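Side-chain contacts in Cro protein (Xylella fastidiosa, PDB 3BD1), which probably binds operator DNA through a helix-turn-helix as a prophage transcription factor of the Cro family: residues Ser15-Ala18 and Ala19-Val23; Arg32-Gly35 and Arg36-Glu40. All blocks are in the same frame, centred on the assembly; numbering follows the deposited sequence.

Contact 1 (Ser15-Ala18 and Ala19-Val23); sequences SALA and ASLGV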
ATOM      1  N   SER A  15      -0.845  -3.576  -6.764  1.00 14.87           N
ATOM      2  CA  SER A  15      -1.107  -4.596  -7.776  0.50 15.18           C
ATOM      3  C   SER A  15      -2.483  -5.248  -7.619  1.00 13.23           C
ATOM      4  O   SER A  15      -3.208  -5.436  -8.604  1.00 15.19           O
ATOM      5  CB  SER A  15      -0.075  -5.709  -7.681  0.50 16.40           C
ATOM      6  OG  SER A  15      -0.294  -6.660  -8.710  0.50 20.97           O
ATOM      7  N   ALA A  16      -2.811  -5.624  -6.386  1.00 13.06           N
ATOM      8  CA  ALA A  16      -4.074  -6.299  -6.109  1.00 13.62           C
ATOM      9  C   ALA A  16      -5.254  -5.360  -6.362  1.00 12.30           C
ATOM     10  O   ALA A  16      -6.267  -5.762  -6.933  1.00 13.41           O
ATOM     11  CB  ALA A  16      -4.090  -6.882  -4.711  1.00 12.96           C
ATOM     12  N   LEU A  17      -5.111  -4.100  -5.944  1.00 12.33           N
ATOM     13  CA  LEU A  17      -6.201  -3.151  -6.190  1.00 12.23           C
ATOM     14  C   LEU A  17      -6.374  -2.921  -7.694  1.00 13.02           C
ATOM     15  O   LEU A  17      -7.492  -2.916  -8.208  1.00 13.00           O
ATOM     16  CB  LEU A  17      -5.958  -1.836  -5.452  1.00 12.26           C
ATOM     17  CG  LEU A  17      -7.098  -0.835  -5.573  1.00 13.58           C
ATOM     18  CD1 LEU A  17      -8.457  -1.331  -5.051  1.00 14.82           C
ATOM     19  CD2 LEU A  17      -6.716   0.498  -4.928  1.00 13.94           C
ATOM     20  N   ALA A  18      -5.255  -2.731  -8.384  1.00 13.82           N
ATOM     21  CA  ALA A  18      -5.288  -2.526  -9.831  1.00 14.12           C
ATOM     22  C   ALA A  18      -5.991  -3.706 -10.508  1.00 14.89           C
ATOM     23  O   ALA A  18      -6.849  -3.512 -11.370  1.00 15.25           O
ATOM     24  CB  ALA A  18      -3.882  -2.311 -10.346  1.00 16.40           C
ATOM     25  N   ALA A  19      -5.625  -4.923 -10.101  1.00 13.62           N
ATOM     26  CA  ALA A  19      -6.213  -6.129 -10.661  1.00 13.55           C
ATOM     27  C   ALA A  19      -7.718  -6.141 -10.434  1.00 13.67           C
ATOM     28  O   ALA A  19      -8.509  -6.451 -11.323  1.00 14.76           O
ATOM     29  CB  ALA A  19      -5.561  -7.379 -10.080  1.00 15.47           C
ATOM     30  N   SER A  20      -8.135  -5.804  -9.215  1.00 13.04           N
ATOM     31  CA  SER A  20      -9.541  -5.817  -8.842  0.50 12.36           C
ATOM     32  C   SER A  20     -10.403  -4.816  -9.613  1.00 14.21           C
ATOM     33  O   SER A  20     -11.625  -4.989  -9.735  1.00 15.17           O
ATOM     34  CB  SER A  20      -9.715  -5.561  -7.345  0.50 12.89           C
ATOM     35  OG  SER A  20      -9.504  -4.209  -6.960  0.50  8.02           O
ATOM     36  N   LEU A  21      -9.760  -3.769 -10.117  1.00 14.16           N
ATOM     37  CA  LEU A  21     -10.438  -2.729 -10.879  1.00 14.65           C
ATOM     38  C   LEU A  21     -10.240  -2.859 -12.387  1.00 17.90           C
ATOM     39  O   LEU A  21     -10.877  -2.136 -13.153  1.00 19.24           O
ATOM     40  CB  LEU A  21      -9.935  -1.348 -10.428  1.00 15.41           C
ATOM     41  CG  LEU A  21     -10.227  -1.004  -8.976  1.00 16.24           C
ATOM     42  CD1 LEU A  21      -9.549   0.340  -8.619  1.00 17.91           C
ATOM     43  CD2 LEU A  21     -11.730  -0.937  -8.673  1.00 16.57           C
ATOM     44  N   GLY A  22      -9.359  -3.755 -12.810  1.00 17.03           N
ATOM     45  CA  GLY A  22      -9.030  -3.884 -14.235  1.00 19.29           C
ATOM     46  C   GLY A  22      -8.299  -2.681 -14.803  1.00 21.74           C
ATOM     47  O   GLY A  22      -8.526  -2.293 -15.966  1.00 26.03           O
ATOM     48  N   VAL A  23      -7.436  -2.090 -13.973  1.00 20.52           N
ATOM     49  CA  VAL A  23      -6.621  -0.966 -14.429  1.00 22.22           C
ATOM     50  C   VAL A  23      -5.142  -1.289 -14.250  1.00 22.78           C
ATOM     51  O   VAL A  23      -4.772  -2.263 -13.581  1.00 25.53           O
ATOM     52  CB  VAL A  23      -6.967   0.354 -13.686  1.00 23.02           C
ATOM     53  CG1 VAL A  23      -8.440   0.669 -13.940  1.00 23.94           C
ATOM     54  CG2 VAL A  23      -6.580   0.306 -12.185  1.00 19.59           C
TER

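Contact 2 (Arg32-Gly35 and Arg36-Glu40); sequences RARG and RVPAE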
ATOM      1  N   ARG A  32      -3.485   8.443  -6.854  1.00 26.50           N
ATOM      2  CA  ARG A  32      -2.952   8.759  -5.537  1.00 29.21           C
ATOM      3  C   ARG A  32      -2.170  10.068  -5.589  1.00 32.73           C
ATOM      4  O   ARG A  32      -2.352  10.907  -4.704  1.00 34.33           O
ATOM      5  CB  ARG A  32      -2.097   7.618  -4.984  1.00 32.58           C
ATOM      6  CG  ARG A  32      -1.801   7.849  -3.507  1.00 35.51           C
ATOM      7  CD  ARG A  32      -0.752   6.914  -2.977  1.00 35.91           C
ATOM      8  NE  ARG A  32      -0.565   7.173  -1.552  1.00 38.64           N
ATOM      9  CZ  ARG A  32       0.095   8.178  -0.983  1.00 43.83           C
ATOM     10  NH1 ARG A  32       0.702   9.135  -1.675  1.00 46.25           N
ATOM     11  NH2 ARG A  32       0.136   8.206   0.340  1.00 36.49           N
ATOM     12  N   ALA A  33      -1.340  10.240  -6.618  1.00 32.62           N
ATOM     13  CA  ALA A  33      -0.512  11.436  -6.758  1.00 37.55           C
ATOM     14  C   ALA A  33      -1.362  12.700  -6.808  1.00 38.77           C
ATOM     15  O   ALA A  33      -1.021  13.723  -6.194  1.00 40.13           O
ATOM     16  CB  ALA A  33       0.367  11.366  -8.005  1.00 37.14           C
ATOM     17  N   ARG A  34      -2.469  12.613  -7.540  1.00 39.57           N
ATOM     18  CA  ARG A  34      -3.328  13.772  -7.735  1.00 41.12           C
ATOM     19  C   ARG A  34      -4.426  13.858  -6.682  1.00 39.43           C
ATOM     20  O   ARG A  34      -5.179  14.834  -6.647  1.00 43.96           O
ATOM     21  CB  ARG A  34      -3.857  13.810  -9.166  1.00 43.39           C
ATOM     22  CG  ARG A  34      -5.047  12.919  -9.381  1.00 43.23           C
ATOM     23  CD  ARG A  34      -5.249  12.538 -10.835  1.00 47.01           C
ATOM     24  NE  ARG A  34      -6.533  11.846 -10.918  1.00 38.97           N
ATOM     25  CZ  ARG A  34      -7.012  11.211 -11.976  1.00 39.60           C
ATOM     26  NH1 ARG A  34      -6.318  11.134 -13.106  1.00 46.80           N
ATOM     27  NH2 ARG A  34      -8.204  10.647 -11.864  1.00 35.38           N
ATOM     28  N   GLY A  35      -4.494  12.847  -5.820  1.00 38.30           N
ATOM     29  CA  GLY A  35      -5.446  12.821  -4.706  1.00 36.44           C
ATOM     30  C   GLY A  35      -6.880  12.656  -5.170  1.00 35.59           C
ATOM     31  O   GLY A  35      -7.813  13.144  -4.540  1.00 36.91           O
ATOM     32  N   ARG A  36      -7.088  11.970  -6.288  1.00 30.11           N
ATOM     33  CA  ARG A  36      -8.438  11.915  -6.840  1.00 31.52           C
ATOM     34  C   ARG A  36      -8.618  10.695  -7.733  1.00 25.14           C
ATOM     35  O   ARG A  36      -7.965  10.582  -8.774  1.00 27.16           O
ATOM     36  CB  ARG A  36      -8.696  13.153  -7.707  1.00 30.71           C
ATOM     37  CG  ARG A  36     -10.100  13.282  -8.290  1.00 35.11           C
ATOM     38  CD  ARG A  36     -10.252  14.497  -9.192  1.00 42.66           C
ATOM     39  NE  ARG A  36      -9.731  14.305 -10.547  1.00 49.31           N
ATOM     40  CZ  ARG A  36      -8.631  14.868 -11.047  1.00 58.03           C
ATOM     41  NH1 ARG A  36      -7.882  15.693 -10.326  1.00 60.10           N
ATOM     42  NH2 ARG A  36      -8.267  14.605 -12.297  1.00 53.07           N
ATOM     43  N   VAL A  37      -9.524   9.814  -7.322  1.00 21.37           N
ATOM     44  CA  VAL A  37      -9.915   8.701  -8.160  1.00 19.42           C
ATOM     45  C   VAL A  37     -10.977   9.215  -9.132  1.00 18.87           C
ATOM     46  O   VAL A  37     -11.760  10.112  -8.811  1.00 19.73           O
ATOM     47  CB  VAL A  37     -10.411   7.446  -7.375  1.00 21.71           C
ATOM     48  CG1 VAL A  37      -9.414   7.098  -6.271  1.00 23.09           C
ATOM     49  CG2 VAL A  37     -11.796   7.536  -6.784  1.00 25.73           C
ATOM     50  N   PRO A  38     -11.023   8.631 -10.330  1.00 20.98           N
ATOM     51  CA  PRO A  38     -12.096   8.976 -11.262  1.00 19.53           C
ATOM     52  C   PRO A  38     -13.489   8.698 -10.677  1.00 20.16           C
ATOM     53  O   PRO A  38     -13.693   7.687 -10.007  1.00 18.92           O
ATOM     54  CB  PRO A  38     -11.836   8.033 -12.440  1.00 23.34           C
ATOM     55  CG  PRO A  38     -10.429   7.658 -12.361  1.00 25.89           C
ATOM     56  CD  PRO A  38     -10.109   7.623 -10.890  1.00 22.13           C
ATOM     57  N   ALA A  39     -14.450   9.582 -10.943  1.00 20.46           N
ATOM     58  CA  ALA A  39     -15.776   9.478 -10.350  1.00 17.93           C
ATOM     59  C   ALA A  39     -16.365   8.130 -10.760  1.00 17.44           C
ATOM     60  O   ALA A  39     -17.058   7.495  -9.956  1.00 18.01           O
ATOM     61  CB  ALA A  39     -16.695  10.649 -10.809  1.00 19.18           C
ATOM     62  N   GLU A  40     -16.111   7.716 -11.999  1.00 18.51           N
ATOM     63  CA  GLU A  40     -16.736   6.499 -12.526  1.00 18.61           C
ATOM     64  C   GLU A  40     -16.136   5.207 -11.986  1.00 21.24           C
ATOM     65  O   GLU A  40     -16.627   4.108 -12.317  1.00 21.73           O
ATOM     66  CB  GLU A  40     -16.671   6.476 -14.044  1.00 20.80           C
ATOM     67  CG  GLU A  40     -15.296   6.300 -14.637  1.00 23.27           C
ATOM     68  CD  GLU A  40     -14.497   7.571 -14.831  1.00 42.10           C
ATOM     69  OE1 GLU A  40     -13.518   7.437 -15.597  1.00 37.78           O
ATOM     70  OE2 GLU A  40     -14.827   8.637 -14.252  1.00 33.34           O
TER

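Contact 1 (Ser15-Ala18 and Ala19-Val23)
The flat group at the centre of this contact is the Ala18 carbonyl, whose oxygen takes donors on opposite faces of its plane: Leu21 N stands well above one face at 3.2 Å from Ala18 O, while Val23 N comes from the other at 3.0 Å from Ala18 O, tilted 28° from the plane. This is the C-terminal end of helix 14-21, the first helix of the helix-turn-helix, closed by a Schellman motif in which Gly22 turns to positive phi, Val23 N returns to Ala18 O and Gly22 N to Ala19 O. Upstream the helix is regular, with Ala19 N bonded to Ser15 O and Ser20 N to Ala16 O. In the last turn the Leu21 N-H is shared between Ala18 O and, more weakly, Leu17 O. Ser20 OG donates to Leu17 O at 2.7 Å, chi1 of 74° turning it back over the preceding turn, and Leu17 CD1 lies 3.6 Å from Ser20 OG. Leu17 CG meets Leu21 CD1 at 4.1 Å, the two leucines being crossed on the buried side. Leu17 continues onto helix 3-11, and Leu21 onto helix 25-34, where it touches Trp31. Beyond the glycine, Val23 CG2 rests 4.2 Å from Ala18 CB.

Contact 2 (Arg32-Gly35 and Arg36-Glu40)
Arg34 and Arg36 lay their guanidinium groups flat on one another, with centres 4.1 Å apart and planes only 8° from parallel. The stack is offset: Arg36 NH2 sits over the rim of the Arg34 group, 3.5 Å from Arg34 NE. Arg34 sets CG between its backbone N and carbonyl carbon (chi1 82°) and then runs extended from CG to NE, cutting across the turn to reach Arg36 O while the backbone goes round through Gly35. Arg36 leaves with CG anti to its N but bends at chi3 (80°), which returns its guanidinium over that of Arg34. Arg34 NE donates to Arg36 O at 2.9 Å, in the carbonyl plane, though the bond is bent and the oxygen lies somewhat out of the guanidinium plane; NH2 adds a weak bond to the same oxygen. This grip probably helps offset the repulsion between the like charges. Pro38 crosses the Arg34 chain at about a right angle, its CD 3.7 Å from Arg34 NH2. The arginines flank Gly35, whose positive phi belongs to the Schellman motif following helix 25-34. The loop then leads to helix 42-48, and the buried Val37 drops between Ile4 of helix 3-11, Trp31 of helix 25-34 and Ile45 of helix 42-48.

Contact 1 and contact 2 follow one another along the chain, at the C-terminal ends of successive helices, 14-21 and 25-34. Their centres are about 14 Å apart and their nearest atoms about 7 Å, so they do not touch. Both close with a Schellman glycine, but contact 1 is buried whereas contact 2 lies at the surface. Trp31 and Ile45 bridge them, Trp31 touching Leu21, Val37 and Pro38, and Ile45 touching Leu21 and Val37. Helix 25-34 occupies the place of the recognition helix in a helix-turn-helix, consistent with DNA binding. Their segments also meet different copies of the protein: Ser20 packs on Ser20 of the second subunit, and Ala39, in segment 36-40, on Ala39 of the third.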